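Local coordinates for minor capsid protein (Cafeteriavirus-dependent mavirus, PDB 6G42) that is a single jelly-roll minor capsid protein that assembles into the pentameric penton of the virophage mavirus and probably fills the icosahedral vertices of its shell, at residues R89-S94 against T111-T116; V205-D210 against S276-D281; Y215-S220 against D229-F234. All coordinates share one frame; numbering follows the deposited sequence.

The contacts come in the order 1, 2, 3 by their first residues, and both segments of contact 3 fall between those of contact 2. Contact 1 lies on the other side of the chain's centre, its centre about 34 Å from that of contact 2 and 39 Å from that of contact 3. It joins strand 84-90 to helix 106-120 in the region between strands 49-62 and 201-207. Contact 2 pairs two strands of a sheet assigned here to the jelly-roll. Contact 3, centred about 13 Å away, is a hairpin leaving that sheet; Phe234 packs against Val205 and Tyr280, while the hairpin reaches a neighbouring subunit of the pentamer.

Contact 1 (R89-S94 against T111-T116); sequences REVDFS and TAINET
Val91 is the bump that fits the helix here, and Thr116, Ala112 and Ile113 form the hollow that takes it. Its CG1 methyl goes in deepest: it lies 3.6 Å from Thr116 OG1 and also meets the carbonyl oxygen Ala112 O and Ile113 CG1, so it touches three residues of the same helical surface. With CG1 anti to the backbone N (chi1 -179°), the other methyl, CG2, stands beside that N, where it too meets Thr116, and the two side chains cross at about a right angle. Thr116 offers a different branch to each neighbour. Its hydroxyl faces Val91, whereas its methyl CG2 lies against the backbone of the strand end, 3.5 Å from Glu90 O, and also reaches Arg89 CB.

The hydroxyl is polar but is held within the helix: Thr116 OG1 donates to Ala112 O over 2.8 Å, one turn back, where it joins the weak backbone bond from Thr116 N. This is a strand-to-helix packing in which strand 84-90, the outermost of its antiparallel sheet within this chain, runs out into a loop that passes over helix 106-120. No hydrogen bond crosses between the two segments, which meet by van der Waals packing; just beyond them Arg89 NH2 makes a weak hydrogen bond to Gly119 O of the same helix.

Farther along the loop, Ala112 becomes the bump. Its single methyl CB sits obliquely against the Phe93 ring, 3.6 Å from both CD1 and CE1, and the ring also meets Phe66 at about 50° and touches Pro68 and Met103. Between Val91 and Phe93, Asp92 leads its carboxylate away from the helix and folds the chain into an Asx turn, with OD1 accepting from Ser94 N and Ser94 OG, both on the same face of the carboxylate.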
loop_
_atom_site.group_PDB
_atom_site.type_symbol
_atom_site.label_atom_id
_atom_site.label_comp_id
_atom_site.label_asym_id
_atom_site.label_seq_id
_atom_site.Cartn_x
_atom_site.Cartn_y
_atom_site.Cartn_z
ATOM N N ARG C 89 -15.287 40.963 3.480
ATOM C CA ARG C 89 -14.190 41.273 4.412
ATOM C C ARG C 89 -13.007 40.317 4.234
ATOM O O ARG C 89 -13.190 39.144 3.903
ATOM C CB ARG C 89 -14.688 41.210 5.856
ATOM C CG ARG C 89 -13.750 41.872 6.860
ATOM C CD ARG C 89 -14.311 41.859 8.275
ATOM N NE ARG C 89 -15.562 42.612 8.390
ATOM C CZ ARG C 89 -16.273 42.760 9.509
ATOM N NH1 ARG C 89 -15.874 42.210 10.655
ATOM N NH2 ARG C 89 -17.397 43.471 9.480
ATOM N N GLU C 90 -11.798 40.831 4.458
ATOM C CA GLU C 90 -10.585 40.009 4.445
ATOM C C GLU C 90 -10.487 39.210 5.734
ATOM O O GLU C 90 -10.828 39.713 6.800
ATOM C CB GLU C 90 -9.324 40.874 4.313
ATOM C CG GLU C 90 -9.272 41.762 3.077
ATOM C CD GLU C 90 -7.925 42.450 2.875
ATOM O OE1 GLU C 90 -6.987 42.246 3.686
ATOM O OE2 GLU C 90 -7.801 43.206 1.885
ATOM N N VAL C 91 -10.006 37.975 5.634
ATOM C CA VAL C 91 -9.757 37.146 6.814
ATOM C C VAL C 91 -8.445 37.617 7.456
ATOM O O VAL C 91 -7.403 37.661 6.796
ATOM C CB VAL C 91 -9.701 35.637 6.472
ATOM C CG1 VAL C 91 -9.462 34.791 7.725
ATOM C CG2 VAL C 91 -10.995 35.198 5.797
ATOM N N ASP C 92 -8.521 37.973 8.737
ATOM C CA ASP C 92 -7.378 38.485 9.491
ATOM C C ASP C 92 -6.835 37.377 10.394
ATOM O O ASP C 92 -7.536 36.894 11.280
ATOM C CB ASP C 92 -7.802 39.706 10.326
ATOM C CG ASP C 92 -6.614 40.532 10.835
ATOM O OD1 ASP C 92 -5.452 40.080 10.756
ATOM O OD2 ASP C 92 -6.848 41.656 11.329
ATOM N N PHE C 93 -5.589 36.979 10.150
ATOM C CA PHE C 93 -4.905 35.952 10.949
ATOM C C PHE C 93 -3.943 36.522 12.012
ATOM O O PHE C 93 -3.351 35.758 12.782
ATOM C CB PHE C 93 -4.154 34.987 10.018
ATOM C CG PHE C 93 -5.060 34.155 9.144
ATOM C CD1 PHE C 93 -5.637 32.984 9.629
ATOM C CD2 PHE C 93 -5.332 34.537 7.834
ATOM C CE1 PHE C 93 -6.465 32.211 8.827
ATOM C CE2 PHE C 93 -6.160 33.769 7.029
ATOM C CZ PHE C 93 -6.726 32.603 7.525
ATOM N N SER C 94 -3.824 37.850 12.085
ATOM C CA SER C 94 -2.842 38.527 12.956
ATOM C C SER C 94 -2.904 38.123 14.435
ATOM O O SER C 94 -1.864 38.047 15.097
ATOM C CB SER C 94 -2.989 40.049 12.832
ATOM O OG SER C 94 -4.323 40.464 13.070
ATOM N N THR C 111 -11.315 28.708 12.995
ATOM C CA THR C 111 -11.785 29.767 13.900
ATOM C C THR C 111 -11.617 31.160 13.273
ATOM O O THR C 111 -12.556 31.957 13.274
ATOM C CB THR C 111 -11.052 29.704 15.261
ATOM O OG1 THR C 111 -11.254 28.417 15.856
ATOM C CG2 THR C 111 -11.565 30.774 16.234
ATOM N N ALA C 112 -10.435 31.433 12.722
ATOM C CA ALA C 112 -10.140 32.723 12.078
ATOM C C ALA C 112 -11.118 33.063 10.951
ATOM O O ALA C 112 -11.591 34.192 10.851
ATOM C CB ALA C 112 -8.712 32.739 11.557
ATOM N N ILE C 113 -11.415 32.081 10.109
ATOM C CA ILE C 113 -12.396 32.245 9.033
ATOM C C ILE C 113 -13.796 32.471 9.622
ATOM O O ILE C 113 -14.587 33.232 9.067
ATOM C CB ILE C 113 -12.372 31.032 8.062
ATOM C CG1 ILE C 113 -11.053 31.027 7.267
ATOM C CG2 ILE C 113 -13.555 31.051 7.091
ATOM C CD1 ILE C 113 -10.711 29.705 6.607
ATOM N N ASN C 114 -14.079 31.811 10.745
ATOM C CA ASN C 114 -15.373 31.918 11.429
ATOM C C ASN C 114 -15.640 33.300 12.022
ATOM O O ASN C 114 -16.728 33.846 11.851
ATOM C CB ASN C 114 -15.478 30.864 12.541
ATOM C CG ASN C 114 -16.911 30.605 12.973
ATOM O OD1 ASN C 114 -17.836 30.653 12.162
ATOM N ND2 ASN C 114 -17.104 30.323 14.256
ATOM N N GLU C 115 -14.652 33.849 12.728
ATOM C CA GLU C 115 -14.768 35.179 13.349
ATOM C C GLU C 115 -14.900 36.309 12.317
ATOM O O GLU C 115 -15.596 37.297 12.564
ATOM C CB GLU C 115 -13.577 35.447 14.280
ATOM C CG GLU C 115 -13.573 34.583 15.535
ATOM C CD GLU C 115 -12.332 34.766 16.399
ATOM O OE1 GLU C 115 -11.394 35.485 15.991
ATOM O OE2 GLU C 115 -12.290 34.178 17.500
ATOM N N THR C 116 -14.224 36.156 11.180
ATOM C CA THR C 116 -14.403 37.043 10.020
ATOM C C THR C 116 -15.849 36.995 9.521
ATOM O O THR C 116 -16.453 38.027 9.229
ATOM C CB THR C 116 -13.475 36.635 8.860
ATOM O OG1 THR C 116 -12.142 36.478 9.351
ATOM C CG2 THR C 116 -13.480 37.682 7.744
#

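Contact 2 (V205-D210 against S276-D281); sequences VIESND and SFTIYD
The shortest polar bond runs from Val205 N to Thr278 O, 2.8 Å with an N-H...O angle of 167°, and Thr278 N returns to Val205 O over 2.9 Å. Two residues on from Val205, and two back from Thr278, Glu207 and Ser276 exchange a like pair of bonds. Ile206 and Phe277 lie between them as a non-hydrogen-bonded pair, where the carbonyls Ser276 O and Val205 O are approached by the CA-H groups of Ile206 and Phe277.

On the face carrying that middle pair, the two side chains lie alongside each other and point the same way. Ile206 CG1 is anti to its own carbonyl carbon (chi1 -64°), which lays it over one face of the Phe277 ring, 3.6 Å from the centroid and offset toward the rim: a CH-pi contact. CD1 follows, reaching the ring at CZ.

The other face is more polar. Glu207 sends an extended chain across Thr278 at about a right angle, and Thr278 OG1 makes a weak hydrogen bond to Glu207 OE2, 3.0 Å long. Lys286 is a distant, weak ion-pair partner of the same oxygen. Beside them Val205 CG2 packs at 3.9 Å from CD1 of the Tyr280 ring.

Antiparallel pairing thus joins strands 201-207 and 272-281 in one sheet. Strand 236-239 pairs with the former and strands 33-37 and 286-288 with the latter, while Ile206 and Phe277 face Val53, Phe56 and Leu58 of strand 49-62, in the other sheet of what is best read as the jelly-roll sandwich.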
loop_
_atom_site.group_PDB
_atom_site.type_symbol
_atom_site.label_atom_id
_atom_site.label_comp_id
_atom_site.label_asym_id
_atom_site.label_seq_id
_atom_site.Cartn_x
_atom_site.Cartn_y
_atom_site.Cartn_z
ATOM N N VAL C 205 15.660 19.690 3.581
ATOM C CA VAL C 205 16.932 19.483 2.906
ATOM C C VAL C 205 18.039 19.362 3.943
ATOM O O VAL C 205 17.968 19.979 5.002
ATOM C CB VAL C 205 17.224 20.688 1.980
ATOM C CG1 VAL C 205 18.669 20.711 1.494
ATOM C CG2 VAL C 205 16.271 20.693 0.793
ATOM N N ILE C 206 19.052 18.558 3.622
ATOM C CA ILE C 206 20.340 18.561 4.326
ATOM C C ILE C 206 21.352 19.299 3.444
ATOM O O ILE C 206 21.566 18.905 2.295
ATOM C CB ILE C 206 20.854 17.131 4.595
ATOM C CG1 ILE C 206 19.900 16.399 5.541
ATOM C CG2 ILE C 206 22.263 17.165 5.187
ATOM C CD1 ILE C 206 20.195 14.923 5.723
ATOM N N GLU C 207 21.965 20.352 3.994
ATOM C CA GLU C 207 23.007 21.139 3.300
ATOM C C GLU C 207 24.311 21.253 4.103
ATOM O O GLU C 207 24.347 20.966 5.306
ATOM C CB GLU C 207 22.481 22.529 2.888
ATOM C CG GLU C 207 21.767 23.337 3.966
ATOM C CD GLU C 207 21.126 24.615 3.432
ATOM O OE1 GLU C 207 20.669 24.646 2.267
ATOM O OE2 GLU C 207 21.056 25.602 4.188
ATOM N N SER C 208 25.372 21.660 3.403
ATOM C CA SER C 208 26.720 21.775 3.965
ATOM C C SER C 208 27.466 22.959 3.360
ATOM O O SER C 208 27.528 23.087 2.138
ATOM C CB SER C 208 27.517 20.502 3.688
ATOM O OG SER C 208 28.837 20.607 4.198
ATOM N N ASN C 209 28.043 23.802 4.213
ATOM C CA ASN C 209 28.861 24.944 3.749
ATOM C C ASN C 209 30.322 24.591 3.399
ATOM O O ASN C 209 30.958 25.330 2.648
ATOM C CB ASN C 209 28.801 26.139 4.727
ATOM C CG ASN C 209 29.147 25.768 6.164
ATOM O OD1 ASN C 209 29.796 24.755 6.426
ATOM N ND2 ASN C 209 28.702 26.594 7.107
ATOM N N ASP C 210 30.840 23.478 3.926
ATOM C CA ASP C 210 32.268 23.114 3.753
ATOM C C ASP C 210 32.605 21.670 3.291
ATOM O O ASP C 210 33.783 21.285 3.285
ATOM C CB ASP C 210 33.030 23.439 5.045
ATOM C CG ASP C 210 32.552 22.624 6.240
ATOM O OD1 ASP C 210 31.470 21.995 6.161
ATOM O OD2 ASP C 210 33.266 22.623 7.270
ATOM N N SER C 276 23.639 20.545 8.167
ATOM C CA SER C 276 22.483 21.167 8.812
ATOM C C SER C 276 21.204 20.907 8.034
ATOM O O SER C 276 21.234 20.739 6.818
ATOM C CB SER C 276 22.697 22.676 9.002
ATOM O OG SER C 276 23.277 23.257 7.859
ATOM N N PHE C 277 20.087 20.885 8.765
ATOM C CA PHE C 277 18.752 20.649 8.212
ATOM C C PHE C 277 18.000 21.970 8.006
ATOM O O PHE C 277 17.941 22.817 8.901
ATOM C CB PHE C 277 17.952 19.715 9.132
ATOM C CG PHE C 277 18.375 18.269 9.047
ATOM C CD1 PHE C 277 19.542 17.827 9.673
ATOM C CD2 PHE C 277 17.611 17.349 8.338
ATOM C CE1 PHE C 277 19.933 16.497 9.591
ATOM C CE2 PHE C 277 17.996 16.017 8.257
ATOM C CZ PHE C 277 19.153 15.588 8.884
ATOM N N THR C 278 17.415 22.120 6.823
ATOM C CA THR C 278 16.767 23.355 6.404
ATOM C C THR C 278 15.422 23.029 5.773
ATOM O O THR C 278 15.311 22.075 5.001
ATOM C CB THR C 278 17.616 24.082 5.353
ATOM O OG1 THR C 278 18.987 24.122 5.768
ATOM C CG2 THR C 278 17.125 25.494 5.159
ATOM N N ILE C 279 14.419 23.841 6.092
ATOM C CA ILE C 279 13.069 23.683 5.578
ATOM C C ILE C 279 12.854 24.734 4.494
ATOM O O ILE C 279 13.087 25.916 4.735
ATOM C CB ILE C 279 12.009 23.884 6.692
ATOM C CG1 ILE C 279 12.264 22.945 7.876
ATOM C CG2 ILE C 279 10.596 23.639 6.160
ATOM C CD1 ILE C 279 11.603 23.397 9.164
ATOM N N TYR C 280 12.402 24.301 3.317
ATOM C CA TYR C 280 11.955 25.210 2.243
ATOM C C TYR C 280 10.437 25.264 2.204
ATOM O O TYR C 280 9.794 24.223 2.129
ATOM C CB TYR C 280 12.476 24.740 0.881
ATOM C CG TYR C 280 13.911 25.116 0.643
ATOM C CD1 TYR C 280 14.946 24.381 1.212
ATOM C CD2 TYR C 280 14.239 26.227 -0.126
ATOM C CE1 TYR C 280 16.270 24.733 1.012
ATOM C CE2 TYR C 280 15.559 26.593 -0.331
ATOM C CZ TYR C 280 16.574 25.842 0.235
ATOM O OH TYR C 280 17.887 26.204 0.024
ATOM N N ASP C 281 9.873 26.469 2.256
ATOM C CA ASP C 281 8.433 26.658 2.058
ATOM C C ASP C 281 8.097 26.718 0.560
ATOM O O ASP C 281 8.995 26.776 -0.284
ATOM C CB ASP C 281 7.939 27.929 2.768
ATOM C CG ASP C 281 7.882 27.787 4.294
ATOM O OD1 ASP C 281 8.375 26.780 4.844
ATOM O OD2 ASP C 281 7.340 28.704 4.953
#

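Contact 3 (Y215-S220 against D229-F234); sequences YELLPS and DNTGVF
Backbone hydrogen bonds tie Glu216 to Gly232 in both directions: Glu216 N gives to Gly232 O over 2.7 Å, and Gly232 N gives back to Glu216 O over 3.1 Å. Leu218 N then donates to Asn230 O at 2.9 Å, from well above the carbonyl plane. One side chain extends the series: the Asn230 amide, swung out with CG anti to the backbone N (chi1 -167°), sends ND2 to Pro219 O over 3.3 Å, straight down that carbonyl.

Of the ring contacts, the clearest is Val233 on Tyr215. The methyl CG2 stands over the centre of the ring, 3.5 Å from the centroid, in a CH-pi contact, while Gly232 N meets the ring at its edge. Thr231 OG1 lies obliquely beside CD2 of the same ring.

Apolar packing brings Leu218 CD1 to 4.2 Å from Phe234 CE1. Other van der Waals contacts set CD1 on the Thr231 backbone and Phe234 CB 3.8 Å from Glu216 CD; the carboxylate and ring planes are nearly parallel (9° apart), although the two side chains cross at about a right angle.

Polar bonds to the second subunit complete the contact. Glu216, the charged member, forms a salt bridge to Lys300 and a hydrogen bond to Asn12 there, and Arg38 of that subunit bonds both Leu218 O and Asn230 O. Leu217 also makes backbone hydrogen bonds to that subunit and packs on its Leu11, in strand 8-15. The arrangement is a two-stranded antiparallel beta-hairpin, consistent with an arm that adds to the edge of a neighbour's sheet in the penton.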
loop_
_atom_site.group_PDB
_atom_site.type_symbol
_atom_site.label_atom_id
_atom_site.label_comp_id
_atom_site.label_asym_id
_atom_site.label_seq_id
_atom_site.Cartn_x
_atom_site.Cartn_y
_atom_site.Cartn_z
ATOM N N TYR C 215 27.790 21.060 -6.503
ATOM C CA TYR C 215 26.637 21.910 -6.226
ATOM C C TYR C 215 25.527 21.546 -7.200
ATOM O O TYR C 215 25.796 21.067 -8.290
ATOM C CB TYR C 215 26.997 23.391 -6.416
ATOM C CG TYR C 215 27.893 24.013 -5.345
ATOM C CD1 TYR C 215 29.183 23.519 -5.094
ATOM C CD2 TYR C 215 27.466 25.128 -4.608
ATOM C CE1 TYR C 215 30.003 24.097 -4.131
ATOM C CE2 TYR C 215 28.282 25.712 -3.644
ATOM C CZ TYR C 215 29.548 25.193 -3.409
ATOM O OH TYR C 215 30.362 25.764 -2.456
ATOM N N GLU C 216 24.282 21.773 -6.795
ATOM C CA GLU C 216 23.138 21.696 -7.709
ATOM C C GLU C 216 22.961 23.064 -8.367
ATOM O O GLU C 216 23.293 24.087 -7.768
ATOM C CB GLU C 216 21.846 21.297 -6.973
ATOM C CG GLU C 216 21.877 19.929 -6.282
ATOM C CD GLU C 216 20.487 19.370 -5.970
ATOM O OE1 GLU C 216 19.511 20.142 -5.914
ATOM O OE2 GLU C 216 20.355 18.146 -5.769
ATOM N N LEU C 217 22.435 23.075 -9.590
ATOM C CA LEU C 217 22.241 24.314 -10.358
ATOM C C LEU C 217 20.870 24.898 -10.047
ATOM O O LEU C 217 19.874 24.190 -10.147
ATOM C CB LEU C 217 22.371 24.052 -11.865
ATOM C CG LEU C 217 23.615 23.295 -12.355
ATOM C CD1 LEU C 217 23.612 23.235 -13.876
ATOM C CD2 LEU C 217 24.912 23.912 -11.851
ATOM N N LEU C 218 20.834 26.187 -9.694
ATOM C CA LEU C 218 19.619 26.874 -9.206
ATOM C C LEU C 218 19.150 27.990 -10.152
ATOM O O LEU C 218 19.941 28.489 -10.948
ATOM C CB LEU C 218 19.877 27.462 -7.811
ATOM C CG LEU C 218 19.844 26.510 -6.611
ATOM C CD1 LEU C 218 20.358 27.215 -5.366
ATOM C CD2 LEU C 218 18.447 25.966 -6.361
ATOM N N PRO C 219 17.866 28.399 -10.048
ATOM C CA PRO C 219 17.347 29.481 -10.890
ATOM C C PRO C 219 17.793 30.873 -10.426
ATOM O O PRO C 219 18.499 31.001 -9.425
ATOM C CB PRO C 219 15.828 29.315 -10.767
ATOM C CG PRO C 219 15.632 28.755 -9.408
ATOM C CD PRO C 219 16.814 27.854 -9.165
ATOM N N SER C 220 17.364 31.899 -11.159
ATOM C CA SER C 220 17.834 33.273 -10.959
ATOM C C SER C 220 17.307 33.917 -9.681
ATOM O O SER C 220 16.141 33.746 -9.320
ATOM C CB SER C 220 17.461 34.146 -12.163
ATOM O OG SER C 220 18.241 35.325 -12.203
ATOM N N ASP C 229 23.717 32.028 -12.794
ATOM C CA ASP C 229 24.779 31.080 -12.442
ATOM C C ASP C 229 24.685 30.727 -10.947
ATOM O O ASP C 229 25.689 30.411 -10.305
ATOM C CB ASP C 229 26.161 31.648 -12.811
ATOM C CG ASP C 229 26.522 32.913 -12.033
ATOM O OD1 ASP C 229 25.609 33.654 -11.601
ATOM O OD2 ASP C 229 27.734 33.169 -11.860
ATOM N N ASN C 230 23.461 30.769 -10.414
ATOM C CA ASN C 230 23.200 30.498 -9.005
ATOM C C ASN C 230 23.370 29.002 -8.736
ATOM O O ASN C 230 22.941 28.168 -9.540
ATOM C CB ASN C 230 21.788 30.964 -8.627
ATOM C CG ASN C 230 21.550 30.999 -7.117
ATOM O OD1 ASN C 230 22.446 30.732 -6.312
ATOM N ND2 ASN C 230 20.324 31.328 -6.729
ATOM N N THR C 231 24.021 28.679 -7.619
ATOM C CA THR C 231 24.300 27.295 -7.225
ATOM C C THR C 231 24.028 27.084 -5.738
ATOM O O THR C 231 23.827 28.038 -4.990
ATOM C CB THR C 231 25.758 26.883 -7.540
ATOM O OG1 THR C 231 26.674 27.695 -6.799
ATOM C CG2 THR C 231 26.059 27.011 -9.026
ATOM N N GLY C 232 24.008 25.821 -5.326
ATOM C CA GLY C 232 23.803 25.459 -3.924
ATOM C C GLY C 232 24.138 24.009 -3.618
ATOM O O GLY C 232 24.004 23.135 -4.475
ATOM N N VAL C 233 24.568 23.765 -2.381
ATOM C CA VAL C 233 24.908 22.428 -1.893
ATOM C C VAL C 233 23.677 21.830 -1.221
ATOM O O VAL C 233 23.200 22.347 -0.210
ATOM C CB VAL C 233 26.078 22.468 -0.893
ATOM C CG1 VAL C 233 26.393 21.075 -0.364
ATOM C CG2 VAL C 233 27.312 23.071 -1.554
ATOM N N PHE C 234 23.165 20.758 -1.819
ATOM C CA PHE C 234 21.987 20.040 -1.345
ATOM C C PHE C 234 22.373 18.561 -1.338
ATOM O O PHE C 234 22.684 18.011 -2.394
ATOM C CB PHE C 234 20.803 20.249 -2.300
ATOM C CG PHE C 234 20.194 21.633 -2.266
ATOM C CD1 PHE C 234 20.908 22.747 -2.690
ATOM C CD2 PHE C 234 18.871 21.815 -1.871
ATOM C CE1 PHE C 234 20.338 24.013 -2.678
ATOM C CE2 PHE C 234 18.294 23.081 -1.857
ATOM C CZ PHE C 234 19.028 24.181 -2.262
#